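Local coordinates for ribonuclease H (Uncultured organism, PDB 4IBN), which probably cleaves the RNA strand of RNA-DNA hybrids endonucleolytically, with magnesium as cofactor, leaving 5'-phosphomonoester ends, at residues Arg73-Ile76 with Glu77-Ala81; Trp145-Gly148 with His149-His152; Tyr157-His160 with Leu161-Ala165; Ser178-Glu181 with Glu182-Arg186. All coordinates share one frame; numbering follows the deposited sequence.

Interactions 1 and 3 are stretches of two helices that pack on the central sheet, and both rest on backbone bonds four residues apart. Interaction 1 is the more buried: apolar side chains face the neighbouring helices, and a salt bridge lies toward strand 53-62. Interaction 3 has one packed side and one solvent edge. Interaction 2, at the surface, lacks regular backbone pairing and relies on a bridging water; it is the loop leading into the helix of interaction 3. Interaction 4 joins an aromatic pair to an ST turn. It touches interaction 3, where Y157 and H160 meet residues 178-186, fastening a short outer helix to the longer helix 153-168.

Interaction 1: Arg73-Ile76 with Glu77-Ala81; sequences RSVI and EAFRA
R73 and E77 stand one helical turn apart with their side chains running the same way, and NH2 of R73 meets OE2 of E77 in a salt bridge of 3.3 Å, weak as a hydrogen bond. The oxygen lies in the guanidinium plane at its edge, although the carboxylate is turned 73° against that plane. A water adds a second link, accepting from R73 NE at 2.7 Å and donating to E77 OE2, while R73 NH1 pairs with E62 of strand 53-62. With a leucine in place of E77, R73 would probably lose one of its two carboxylate mates and the water its acceptor. Apolar contacts follow. CG1 of V75, trans to its amide N (chi1 177°), reaches CD2 of F79 at 3.8 Å, and CG2 of I76 sits over the centre of one face of the R80 guanidinium, 3.3 Å from CZ of R80, whose NH2 goes on to E131. Four i to i+4 bonds run along the backbone, the shortest from E77 N to R73 O at 2.8 Å. Small S74 and A78 let the helix approach strand 34-45, and V75, I76 and F79 face helices 98-113 and 126-136: an inner helix of the RNase H fold.

Interaction 2: Trp145-Gly148 with His149-His152; sequences WVRG and HAGH
R147 O and A150 N are bridged by a water: it donates to R147 O at 2.9 Å and accepts from A150 N at 2.9 Å, and accepts from H152 N as well, at 3.3 Å. One molecule thus ties three backbone groups of the loop between strand 140-145 and helix 153-168, which probably corresponds to the histidine-bearing loop of type 1 RNases H. The chain can fold round the water because H149 adopts left-handed helical angles (phi 54°, psi 41°), and G151 has a positive phi where a side chain would press on the carbonyl oxygen before it. CB of A150 touches R147 twice, at the carbonyl O and at NH1 of the guanidinium, each 3.6 Å away; a methyl suits a place between a backbone oxygen and a long side chain. H152 closes the loop and opens the helix as its N-cap. Its first torsion, -175°, sets CG opposite the amide nitrogen and carries the ring toward V146, which it meets at about a right angle. There H152 NE2 is hydrogen-bonded to E197, H152 ND1 caps N155 N, and CD2 of H152 rests 3.9 Å from CG1 of V146.

Interaction 3: Tyr157-His160 with Leu161-Ala165; sequences YANH and LAVTA
Y157 and L161 make the tight side of this stretch of helix. The leucine branch crosses the tyrosine ring obliquely, its CG 3.7 Å from CE1 of Y157 and its CD2 3.5 Å from the Y157 OH. A chi1 of 179° points CG of Y157 away from its own backbone nitrogen and turns the ring outward, leaning toward L161, while the hydroxyl at its tip bonds to D57. Replacing Y157 by a phenylalanine would probably leave that D57 oxygen without this hydroxyl partner and take away the polar end of the L161 contact. T164 forms the looser solvent edge and turns its hydroxyl back on its own helix: OG1 donates to H160 O at 2.9 Å and T164 N donates to the same oxygen at 3.1 Å, the two arriving from opposite faces of the carbonyl plane. A threonine suits this spot, its hydroxyl being spent on the backbone. OG1 of T164 also lies 3.6 Å above the H160 ring, toward its rim. N159, beside D22, is probably the asparagine of the atypical DEDN active-site motif; CG2 of V163 lies 3.4 Å from N159 O. In the RNase H fold, A158 of this helix faces D22 of strand 16-25 and L161 and A165 face strand 53-62, whereas the rings of Y157 and H160 point to the short helix 180-184, where both meet W183.

Interaction 4: Ser178-Glu181 with Glu182-Arg186; sequences SGYE and EWAAR
Y180 and W183, three residues apart on a short helix, bring their rings together at a slant: the tyrosine ring and the six-membered ring of the indole have centroids 5.7 Å apart and planes at 45°, with CE1 of Y180 3.8 Å from CZ3 of W183. The i, i+3 spacing puts both residues on one side of the helix, and like torsions, each with CG anti to the main-chain N (chi1 175° and 173°), bring the rings together. A184 meets the tyrosine ring farther round, its CB 3.9 Å from CE2 of Y180; a methyl group is small enough to sit there one turn on. Along the backbone, W183 N donates to G179 O at 3.1 Å and A184 N to Y180 O at 2.9 Å, while the bond from A185 N to E181 O is long and weak. The start of the helix is an ST turn: S178 OG accepts from Y180 N at 3.0 Å, with G179 as N-cap residue. A serine serves well here, since its short side chain can turn back onto the amide two residues along. E182 N, in the first turn, gives its hydrogen to a water at 2.9 Å, and that water in turn donates weakly to S178 O. Farther out, D57 of strand 53-62 fixes the turn through both carboxylate oxygens, one bonded to S178 OG and the other to G179 N. E181 forms a salt bridge with R55 of the same strand. At the far end W183 O is bonded to T189, and R186 is the N-cap of helix 187-192.

Interaction 1: Arg73-Ile76 with Glu77-Ala81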
ATOM      1  N   ARG A  73      -6.941   2.783  -0.148  1.00 16.38           N
ATOM      2  CA  ARG A  73      -6.758   2.734  -1.582  1.00 18.20           C
ATOM      3  C   ARG A  73      -5.356   2.322  -1.977  1.00 15.87           C
ATOM      4  O   ARG A  73      -5.175   1.708  -2.989  1.00 18.54           O
ATOM      5  CB  ARG A  73      -7.171   4.029  -2.257  1.00 18.31           C
ATOM      6  CG  ARG A  73      -8.564   4.387  -1.883  1.00 25.44           C
ATOM      7  CD  ARG A  73      -9.413   4.951  -2.966  1.00 27.16           C
ATOM      8  NE  ARG A  73      -9.184   4.375  -4.269  1.00 26.33           N
ATOM      9  CZ  ARG A  73      -9.373   5.065  -5.366  1.00 35.69           C
ATOM     10  NH1 ARG A  73      -9.803   6.291  -5.262  1.00 34.66           N
ATOM     11  NH2 ARG A  73      -9.162   4.556  -6.559  1.00 35.53           N
ATOM     12  N   SER A  74      -4.376   2.680  -1.159  1.00 16.84           N
ATOM     13  CA  SER A  74      -3.025   2.287  -1.461  1.00 17.74           C
ATOM     14  C   SER A  74      -2.929   0.781  -1.468  1.00 17.01           C
ATOM     15  O   SER A  74      -2.261   0.216  -2.266  1.00 19.04           O
ATOM     16  CB  SER A  74      -2.001   2.938  -0.515  1.00 18.78           C
ATOM     17  OG  SER A  74      -1.861   2.316   0.726  1.00 20.25           O
ATOM     18  N   VAL A  75      -3.592   0.152  -0.533  1.00 17.44           N
ATOM     19  CA  VAL A  75      -3.620  -1.297  -0.547  1.00 16.66           C
ATOM     20  C   VAL A  75      -4.382  -1.851  -1.735  1.00 19.11           C
ATOM     21  O   VAL A  75      -3.920  -2.690  -2.432  1.00 18.17           O
ATOM     22  CB  VAL A  75      -4.309  -1.834   0.689  1.00 16.13           C
ATOM     23  CG1 VAL A  75      -4.400  -3.365   0.644  1.00 19.48           C
ATOM     24  CG2 VAL A  75      -3.583  -1.436   1.880  1.00 16.91           C
ATOM     25  N   ILE A  76      -5.577  -1.352  -1.945  1.00 16.67           N
ATOM     26  CA  ILE A  76      -6.372  -1.882  -3.004  1.00 16.48           C
ATOM     27  C   ILE A  76      -5.733  -1.727  -4.349  1.00 19.96           C
ATOM     28  O   ILE A  76      -5.675  -2.628  -5.107  1.00 19.87           O
ATOM     29  CB  ILE A  76      -7.706  -1.177  -3.058  1.00 18.28           C
ATOM     30  CG1 ILE A  76      -8.492  -1.434  -1.806  1.00 18.25           C
ATOM     31  CG2 ILE A  76      -8.497  -1.586  -4.248  1.00 21.01           C
ATOM     32  CD1 ILE A  76      -9.654  -0.466  -1.601  1.00 19.89           C
ATOM     33  N   GLU A  77      -5.242  -0.551  -4.629  1.00 18.06           N
ATOM     34  CA  GLU A  77      -4.612  -0.337  -5.898  1.00 21.02           C
ATOM     35  C   GLU A  77      -3.384  -1.202  -6.094  1.00 20.26           C
ATOM     36  O   GLU A  77      -3.129  -1.649  -7.174  1.00 21.43           O
ATOM     37  CB  GLU A  77      -4.278   1.124  -6.143  1.00 22.14           C
ATOM     38  CG  GLU A  77      -5.456   1.974  -6.238  1.00 24.11           C
ATOM     39  CD  GLU A  77      -6.402   1.596  -7.350  1.00 31.16           C
ATOM     40  OE1 GLU A  77      -5.953   1.278  -8.410  1.00 32.70           O
ATOM     41  OE2 GLU A  77      -7.609   1.655  -7.151  1.00 36.31           O
ATOM     42  N   ALA A  78      -2.615  -1.390  -5.052  1.00 18.25           N
ATOM     43  CA  ALA A  78      -1.419  -2.191  -5.162  1.00 19.33           C
ATOM     44  C   ALA A  78      -1.697  -3.627  -5.493  1.00 18.59           C
ATOM     45  O   ALA A  78      -1.130  -4.171  -6.357  1.00 20.33           O
ATOM     46  CB  ALA A  78      -0.655  -2.153  -3.853  1.00 21.60           C
ATOM     47  N   PHE A  79      -2.572  -4.213  -4.731  1.00 18.42           N
ATOM     48  CA  PHE A  79      -2.927  -5.584  -4.921  1.00 18.09           C
ATOM     49  C   PHE A  79      -3.724  -5.852  -6.184  1.00 22.55           C
ATOM     50  O   PHE A  79      -3.692  -6.932  -6.713  1.00 22.74           O
ATOM     51  CB  PHE A  79      -3.557  -6.162  -3.672  1.00 18.66           C
ATOM     52  CG  PHE A  79      -2.571  -6.433  -2.599  1.00 18.56           C
ATOM     53  CD1 PHE A  79      -1.888  -7.590  -2.568  1.00 18.29           C
ATOM     54  CD2 PHE A  79      -2.295  -5.510  -1.659  1.00 19.10           C
ATOM     55  CE1 PHE A  79      -1.002  -7.805  -1.630  1.00 19.09           C
ATOM     56  CE2 PHE A  79      -1.389  -5.727  -0.728  1.00 17.83           C
ATOM     57  CZ  PHE A  79      -0.738  -6.867  -0.712  1.00 19.49           C
ATOM     58  N   ARG A  80      -4.525  -4.904  -6.596  1.00 21.29           N
ATOM     59  CA  ARG A  80      -5.197  -5.049  -7.863  1.00 25.00           C
ATOM     60  C   ARG A  80      -4.228  -5.062  -9.051  1.00 26.55           C
ATOM     61  O   ARG A  80      -4.354  -5.833  -9.935  1.00 27.11           O
ATOM     62  CB  ARG A  80      -6.265  -3.971  -8.059  1.00 25.02           C
ATOM     63  CG  ARG A  80      -7.562  -4.297  -7.397  1.00 27.72           C
ATOM     64  CD  ARG A  80      -8.589  -3.183  -7.518  1.00 26.76           C
ATOM     65  NE  ARG A  80      -9.739  -3.443  -6.691  1.00 29.72           N
ATOM     66  CZ  ARG A  80     -10.689  -2.576  -6.466  1.00 30.08           C
ATOM     67  NH1 ARG A  80     -10.610  -1.397  -7.001  1.00 29.53           N
ATOM     68  NH2 ARG A  80     -11.692  -2.905  -5.688  1.00 33.88           N
ATOM     69  N   ALA A  81      -3.256  -4.186  -9.037  1.00 24.57           N
ATOM     70  CA  ALA A  81      -2.312  -4.163 -10.109  1.00 26.64           C
ATOM     71  C   ALA A  81      -1.513  -5.443 -10.212  1.00 28.74           C
ATOM     72  O   ALA A  81      -1.368  -5.988 -11.266  1.00 26.52           O
ATOM     73  CB  ALA A  81      -1.437  -3.076  -9.954  1.00 28.20           C
TER
HETATM   74  O   HOH W   1      -9.049   1.673  -4.602  1.00 31.03           O

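Interaction 2: Trp145-Gly148 with His149-His152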
ATOM      1  N   TRP A 145       5.294  -1.852   9.342  1.00 18.60           N
ATOM      2  CA  TRP A 145       5.155  -0.426   9.595  1.00 18.83           C
ATOM      3  C   TRP A 145       6.523   0.236   9.728  1.00 19.10           C
ATOM      4  O   TRP A 145       7.422  -0.317  10.278  1.00 20.07           O
ATOM      5  CB  TRP A 145       4.377  -0.188  10.893  1.00 18.73           C
ATOM      6  CG  TRP A 145       4.260   1.214  11.285  1.00 20.51           C
ATOM      7  CD1 TRP A 145       3.534   2.118  10.689  1.00 22.61           C
ATOM      8  CD2 TRP A 145       4.886   1.858  12.368  1.00 23.44           C
ATOM      9  NE1 TRP A 145       3.640   3.301  11.287  1.00 23.09           N
ATOM     10  CE2 TRP A 145       4.487   3.178  12.334  1.00 27.44           C
ATOM     11  CE3 TRP A 145       5.767   1.458  13.344  1.00 28.60           C
ATOM     12  CZ2 TRP A 145       4.924   4.100  13.237  1.00 25.03           C
ATOM     13  CZ3 TRP A 145       6.191   2.375  14.244  1.00 29.87           C
ATOM     14  CH2 TRP A 145       5.774   3.678  14.174  1.00 28.19           C
ATOM     15  N   VAL A 146       6.629   1.438   9.187  1.00 20.51           N
ATOM     16  CA  VAL A 146       7.747   2.320   9.453  1.00 21.01           C
ATOM     17  C   VAL A 146       7.227   3.706   9.708  1.00 19.62           C
ATOM     18  O   VAL A 146       6.199   4.040   9.245  1.00 19.92           O
ATOM     19  CB  VAL A 146       8.705   2.428   8.246  1.00 21.34           C
ATOM     20  CG1 VAL A 146       9.483   1.137   8.062  1.00 23.35           C
ATOM     21  CG2 VAL A 146       7.975   2.792   7.039  1.00 20.59           C
ATOM     22  N   ARG A 147       7.964   4.510  10.444  1.00 20.16           N
ATOM     23  CA  ARG A 147       7.604   5.896  10.562  1.00 19.01           C
ATOM     24  C   ARG A 147       7.795   6.614   9.262  1.00 19.09           C
ATOM     25  O   ARG A 147       8.746   6.473   8.616  1.00 19.03           O
ATOM     26  CB  ARG A 147       8.412   6.585  11.645  1.00 21.15           C
ATOM     27  CG  ARG A 147       8.064   6.151  13.071  1.00 25.20           C
ATOM     28  CD  ARG A 147       9.014   6.750  14.124  1.00 30.23           C
ATOM     29  NE  ARG A 147      10.208   5.925  14.245  1.00 36.07           N
ATOM     30  CZ  ARG A 147      11.382   6.291  13.796  1.00 35.67           C
ATOM     31  NH1 ARG A 147      11.500   7.461  13.262  1.00 34.58           N
ATOM     32  NH2 ARG A 147      12.412   5.506  13.869  1.00 36.86           N
ATOM     33  N   GLY A 148       6.831   7.415   8.931  1.00 20.34           N
ATOM     34  CA  GLY A 148       6.922   8.364   7.851  1.00 19.52           C
ATOM     35  C   GLY A 148       7.831   9.555   8.117  1.00 19.36           C
ATOM     36  O   GLY A 148       8.096   9.888   9.203  1.00 19.11           O
ATOM     37  N   HIS A 149       8.305  10.144   7.036  1.00 18.73           N
ATOM     38  CA  HIS A 149       9.096  11.344   7.099  1.00 19.60           C
ATOM     39  C   HIS A 149      10.267  11.096   8.034  1.00 19.70           C
ATOM     40  O   HIS A 149      10.593  11.918   8.818  1.00 22.19           O
ATOM     41  CB  HIS A 149       8.258  12.529   7.566  1.00 21.90           C
ATOM     42  CG  HIS A 149       8.594  13.831   6.903  1.00 22.77           C
ATOM     43  ND1 HIS A 149       9.068  14.929   7.582  1.00 30.66           N
ATOM     44  CD2 HIS A 149       8.510  14.209   5.617  1.00 28.17           C
ATOM     45  CE1 HIS A 149       9.272  15.924   6.741  1.00 26.93           C
ATOM     46  NE2 HIS A 149       8.925  15.515   5.543  1.00 33.06           N
ATOM     47  N   ALA A 150      10.855   9.931   7.941  1.00 19.17           N
ATOM     48  CA  ALA A 150      11.906   9.541   8.840  1.00 18.68           C
ATOM     49  C   ALA A 150      13.179   9.035   8.164  1.00 21.19           C
ATOM     50  O   ALA A 150      14.005   8.498   8.807  1.00 23.58           O
ATOM     51  CB  ALA A 150      11.406   8.525   9.813  1.00 21.42           C
ATOM     52  N   GLY A 151      13.300   9.254   6.874  1.00 19.70           N
ATOM     53  CA  GLY A 151      14.504   8.887   6.181  1.00 18.84           C
ATOM     54  C   GLY A 151      14.511   7.537   5.524  1.00 21.19           C
ATOM     55  O   GLY A 151      15.494   7.154   5.049  1.00 20.53           O
ATOM     56  N   HIS A 152      13.381   6.864   5.466  1.00 18.13           N
ATOM     57  CA  HIS A 152      13.302   5.594   4.756  1.00 16.96           C
ATOM     58  C   HIS A 152      13.058   5.974   3.313  1.00 17.09           C
ATOM     59  O   HIS A 152      12.045   6.462   3.014  1.00 17.54           O
ATOM     60  CB  HIS A 152      12.131   4.794   5.305  1.00 16.26           C
ATOM     61  CG  HIS A 152      11.988   3.416   4.744  1.00 18.93           C
ATOM     62  ND1 HIS A 152      11.692   3.171   3.435  1.00 18.24           N
ATOM     63  CD2 HIS A 152      12.029   2.207   5.349  1.00 17.20           C
ATOM     64  CE1 HIS A 152      11.606   1.872   3.244  1.00 21.51           C
ATOM     65  NE2 HIS A 152      11.787   1.265   4.393  1.00 17.07           N
TER
HETATM   66  O   HOH W   2      10.298   7.542   6.417  1.00 18.93           O

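Interaction 3: Tyr157-His160 with Leu161-Ala165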
ATOM      1  N   TYR A 157       9.741   8.223  -1.074  1.00 15.73           N
ATOM      2  CA  TYR A 157       9.364   8.305  -2.473  1.00 15.94           C
ATOM      3  C   TYR A 157       7.865   8.107  -2.623  1.00 14.87           C
ATOM      4  O   TYR A 157       7.199   8.779  -3.346  1.00 15.41           O
ATOM      5  CB  TYR A 157      10.129   7.311  -3.347  1.00 17.19           C
ATOM      6  CG  TYR A 157       9.707   7.379  -4.786  1.00 17.63           C
ATOM      7  CD1 TYR A 157       9.005   6.376  -5.379  1.00 18.84           C
ATOM      8  CD2 TYR A 157       9.966   8.485  -5.528  1.00 17.15           C
ATOM      9  CE1 TYR A 157       8.582   6.469  -6.662  1.00 18.20           C
ATOM     10  CE2 TYR A 157       9.559   8.588  -6.797  1.00 19.39           C
ATOM     11  CZ  TYR A 157       8.871   7.581  -7.381  1.00 20.26           C
ATOM     12  OH  TYR A 157       8.461   7.648  -8.658  1.00 21.50           O
ATOM     13  N   ALA A 158       7.361   7.131  -1.893  1.00 17.51           N
ATOM     14  CA  ALA A 158       5.953   6.819  -2.001  1.00 16.64           C
ATOM     15  C   ALA A 158       5.134   8.003  -1.568  1.00 17.35           C
ATOM     16  O   ALA A 158       4.126   8.251  -2.111  1.00 18.10           O
ATOM     17  CB  ALA A 158       5.591   5.603  -1.185  1.00 16.31           C
ATOM     18  N   ASN A 159       5.602   8.690  -0.558  1.00 16.01           N
ATOM     19  CA  ASN A 159       4.920   9.898  -0.127  1.00 17.92           C
ATOM     20  C   ASN A 159       4.953  10.955  -1.204  1.00 18.25           C
ATOM     21  O   ASN A 159       3.991  11.638  -1.464  1.00 18.67           O
ATOM     22  CB  ASN A 159       5.530  10.460   1.150  1.00 19.12           C
ATOM     23  CG  ASN A 159       4.817  11.681   1.654  1.00 25.26           C
ATOM     24  OD1 ASN A 159       3.771  11.593   2.182  1.00 35.56           O
ATOM     25  ND2 ASN A 159       5.416  12.784   1.507  1.00 27.45           N
ATOM     26  N   HIS A 160       6.097  11.041  -1.851  1.00 19.25           N
ATOM     27  CA  HIS A 160       6.227  11.981  -2.935  1.00 19.13           C
ATOM     28  C   HIS A 160       5.206  11.637  -4.013  1.00 17.78           C
ATOM     29  O   HIS A 160       4.641  12.494  -4.609  1.00 17.77           O
ATOM     30  CB  HIS A 160       7.624  11.924  -3.528  1.00 18.59           C
ATOM     31  CG  HIS A 160       7.697  12.316  -4.957  1.00 22.06           C
ATOM     32  ND1 HIS A 160       7.810  13.616  -5.356  1.00 25.38           N
ATOM     33  CD2 HIS A 160       7.706  11.581  -6.079  1.00 25.24           C
ATOM     34  CE1 HIS A 160       7.845  13.667  -6.663  1.00 25.33           C
ATOM     35  NE2 HIS A 160       7.806  12.443  -7.125  1.00 27.54           N
ATOM     36  N   LEU A 161       5.034  10.366  -4.278  1.00 17.44           N
ATOM     37  CA  LEU A 161       4.075   9.958  -5.263  1.00 17.77           C
ATOM     38  C   LEU A 161       2.640  10.307  -4.818  1.00 17.28           C
ATOM     39  O   LEU A 161       1.843  10.683  -5.589  1.00 17.28           O
ATOM     40  CB  LEU A 161       4.116   8.465  -5.559  1.00 18.58           C
ATOM     41  CG  LEU A 161       5.133   7.778  -6.431  1.00 23.47           C
ATOM     42  CD1 LEU A 161       4.828   6.310  -6.458  1.00 22.22           C
ATOM     43  CD2 LEU A 161       5.089   8.322  -7.802  1.00 23.83           C
ATOM     44  N   ALA A 162       2.350  10.080  -3.556  1.00 16.42           N
ATOM     45  CA  ALA A 162       1.027  10.343  -3.052  1.00 16.71           C
ATOM     46  C   ALA A 162       0.683  11.803  -3.167  1.00 16.38           C
ATOM     47  O   ALA A 162      -0.360  12.142  -3.512  1.00 17.41           O
ATOM     48  CB  ALA A 162       0.924   9.925  -1.632  1.00 16.59           C
ATOM     49  N   VAL A 163       1.618  12.647  -2.811  1.00 19.03           N
ATOM     50  CA  VAL A 163       1.411  14.081  -2.890  1.00 19.21           C
ATOM     51  C   VAL A 163       1.256  14.550  -4.309  1.00 19.36           C
ATOM     52  O   VAL A 163       0.465  15.383  -4.586  1.00 20.00           O
ATOM     53  CB  VAL A 163       2.478  14.880  -2.158  1.00 18.30           C
ATOM     54  CG1 VAL A 163       2.259  16.368  -2.304  1.00 20.03           C
ATOM     55  CG2 VAL A 163       2.478  14.539  -0.730  1.00 21.96           C
ATOM     56  N   THR A 164       2.039  13.980  -5.199  1.00 17.20           N
ATOM     57  CA  THR A 164       1.923  14.317  -6.591  1.00 21.58           C
ATOM     58  C   THR A 164       0.543  13.935  -7.100  1.00 19.04           C
ATOM     59  O   THR A 164      -0.051  14.612  -7.840  1.00 19.20           O
ATOM     60  CB  THR A 164       2.976  13.547  -7.421  1.00 21.77           C
ATOM     61  OG1 THR A 164       4.279  13.972  -7.072  1.00 22.00           O
ATOM     62  CG2 THR A 164       2.771  13.769  -8.848  1.00 26.31           C
ATOM     63  N   ALA A 165       0.082  12.770  -6.689  1.00 18.43           N
ATOM     64  CA  ALA A 165      -1.226  12.316  -7.094  1.00 17.94           C
ATOM     65  C   ALA A 165      -2.325  13.255  -6.584  1.00 16.78           C
ATOM     66  O   ALA A 165      -3.208  13.606  -7.294  1.00 18.50           O
ATOM     67  CB  ALA A 165      -1.465  10.919  -6.625  1.00 17.04           C
TER

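Interaction 4: Ser178-Glu181 with Glu182-Arg186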
ATOM      1  N   SER A 178       8.845   3.298 -13.065  1.00 22.56           N
ATOM      2  CA  SER A 178       9.054   4.105 -11.893  1.00 20.79           C
ATOM      3  C   SER A 178       9.891   5.343 -12.052  1.00 22.65           C
ATOM      4  O   SER A 178      10.823   5.363 -12.757  1.00 27.09           O
ATOM      5  CB  SER A 178       9.615   3.285 -10.744  1.00 18.50           C
ATOM      6  OG  SER A 178       9.713   4.016  -9.582  1.00 20.58           O
ATOM      7  N   GLY A 179       9.566   6.329 -11.273  1.00 19.66           N
ATOM      8  CA  GLY A 179      10.363   7.522 -11.198  1.00 20.55           C
ATOM      9  C   GLY A 179      11.389   7.503 -10.079  1.00 20.68           C
ATOM     10  O   GLY A 179      12.036   8.459  -9.838  1.00 21.29           O
ATOM     11  N   TYR A 180      11.523   6.380  -9.409  1.00 17.75           N
ATOM     12  CA  TYR A 180      12.318   6.361  -8.214  1.00 17.36           C
ATOM     13  C   TYR A 180      13.753   6.791  -8.465  1.00 17.84           C
ATOM     14  O   TYR A 180      14.297   7.526  -7.746  1.00 18.53           O
ATOM     15  CB  TYR A 180      12.371   4.958  -7.555  1.00 19.44           C
ATOM     16  CG  TYR A 180      13.316   4.967  -6.375  1.00 16.00           C
ATOM     17  CD1 TYR A 180      12.903   5.413  -5.157  1.00 16.84           C
ATOM     18  CD2 TYR A 180      14.617   4.606  -6.497  1.00 18.03           C
ATOM     19  CE1 TYR A 180      13.733   5.500  -4.119  1.00 17.19           C
ATOM     20  CE2 TYR A 180      15.453   4.679  -5.457  1.00 16.82           C
ATOM     21  CZ  TYR A 180      15.010   5.128  -4.269  1.00 15.16           C
ATOM     22  OH  TYR A 180      15.816   5.252  -3.238  1.00 19.55           O
ATOM     23  N   GLU A 181      14.355   6.288  -9.509  1.00 19.24           N
ATOM     24  CA  GLU A 181      15.750   6.557  -9.702  1.00 22.16           C
ATOM     25  C   GLU A 181      16.040   8.020  -9.965  1.00 19.12           C
ATOM     26  O   GLU A 181      17.005   8.523  -9.544  1.00 21.98           O
ATOM     27  CB  GLU A 181      16.295   5.655 -10.795  1.00 22.86           C
ATOM     28  CG  GLU A 181      16.457   4.219 -10.309  1.00 29.16           C
ATOM     29  CD  GLU A 181      15.157   3.393 -10.348  1.00 32.50           C
ATOM     30  OE1 GLU A 181      14.136   3.884 -10.828  1.00 37.29           O
ATOM     31  OE2 GLU A 181      15.200   2.236  -9.932  1.00 30.36           O
ATOM     32  N   GLU A 182      15.201   8.648 -10.736  1.00 20.82           N
ATOM     33  CA  GLU A 182      15.352  10.057 -10.995  1.00 20.57           C
ATOM     34  C   GLU A 182      15.125  10.870  -9.713  1.00 20.44           C
ATOM     35  O   GLU A 182      15.844  11.753  -9.417  1.00 22.94           O
ATOM     36  CB  GLU A 182      14.452  10.496 -12.143  1.00 23.62           C
ATOM     37  CG  GLU A 182      14.768   9.854 -13.499  1.00 28.61           C
ATOM     38  CD  GLU A 182      16.038  10.404 -14.211  1.00 42.01           C
ATOM     39  OE1 GLU A 182      16.725  11.322 -13.735  1.00 45.20           O
ATOM     40  OE2 GLU A 182      16.360   9.912 -15.293  1.00 48.07           O
ATOM     41  N   TRP A 183      14.129  10.503  -8.934  1.00 19.53           N
ATOM     42  CA  TRP A 183      13.864  11.183  -7.684  1.00 18.78           C
ATOM     43  C   TRP A 183      15.067  11.063  -6.727  1.00 18.92           C
ATOM     44  O   TRP A 183      15.406  11.948  -6.031  1.00 17.49           O
ATOM     45  CB  TRP A 183      12.601  10.589  -7.010  1.00 19.26           C
ATOM     46  CG  TRP A 183      12.283  11.081  -5.629  1.00 18.93           C
ATOM     47  CD1 TRP A 183      11.549  12.147  -5.298  1.00 18.51           C
ATOM     48  CD2 TRP A 183      12.665  10.474  -4.407  1.00 21.02           C
ATOM     49  NE1 TRP A 183      11.472  12.283  -3.966  1.00 20.40           N
ATOM     50  CE2 TRP A 183      12.145  11.245  -3.388  1.00 21.69           C
ATOM     51  CE3 TRP A 183      13.379   9.334  -4.077  1.00 19.91           C
ATOM     52  CZ2 TRP A 183      12.336  10.925  -2.083  1.00 18.50           C
ATOM     53  CZ3 TRP A 183      13.577   9.049  -2.808  1.00 20.05           C
ATOM     54  CH2 TRP A 183      13.043   9.812  -1.811  1.00 19.73           C
ATOM     55  N   ALA A 184      15.650   9.891  -6.706  1.00 17.27           N
ATOM     56  CA  ALA A 184      16.731   9.582  -5.790  1.00 20.06           C
ATOM     57  C   ALA A 184      17.930  10.456  -6.039  1.00 18.89           C
ATOM     58  O   ALA A 184      18.692  10.712  -5.179  1.00 23.36           O
ATOM     59  CB  ALA A 184      17.124   8.155  -5.875  1.00 18.28           C
ATOM     60  N   ALA A 185      18.071  10.866  -7.265  1.00 19.87           N
ATOM     61  CA  ALA A 185      19.196  11.680  -7.663  1.00 21.55           C
ATOM     62  C   ALA A 185      18.990  13.186  -7.519  1.00 22.24           C
ATOM     63  O   ALA A 185      19.875  13.934  -7.787  1.00 24.51           O
ATOM     64  CB  ALA A 185      19.568  11.359  -9.048  1.00 21.36           C
ATOM     65  N   ARG A 186      17.810  13.607  -7.131  1.00 19.81           N
ATOM     66  CA  ARG A 186      17.552  15.010  -6.954  1.00 21.57           C
ATOM     67  C   ARG A 186      18.366  15.559  -5.819  1.00 24.10           C
ATOM     68  O   ARG A 186      18.632  14.885  -4.890  1.00 23.85           O
ATOM     69  CB  ARG A 186      16.089  15.281  -6.666  1.00 20.86           C
ATOM     70  CG  ARG A 186      15.170  15.155  -7.817  1.00 23.84           C
ATOM     71  CD  ARG A 186      13.689  15.181  -7.406  1.00 26.74           C
ATOM     72  NE  ARG A 186      13.365  16.181  -6.411  1.00 28.58           N
ATOM     73  CZ  ARG A 186      12.171  16.338  -5.880  1.00 32.98           C
ATOM     74  NH1 ARG A 186      11.182  15.566  -6.258  1.00 29.58           N
ATOM     75  NH2 ARG A 186      11.951  17.288  -5.004  1.00 34.22           N
TER
HETATM   76  O   HOH W   3      13.667   7.064 -12.633  1.00 33.75           O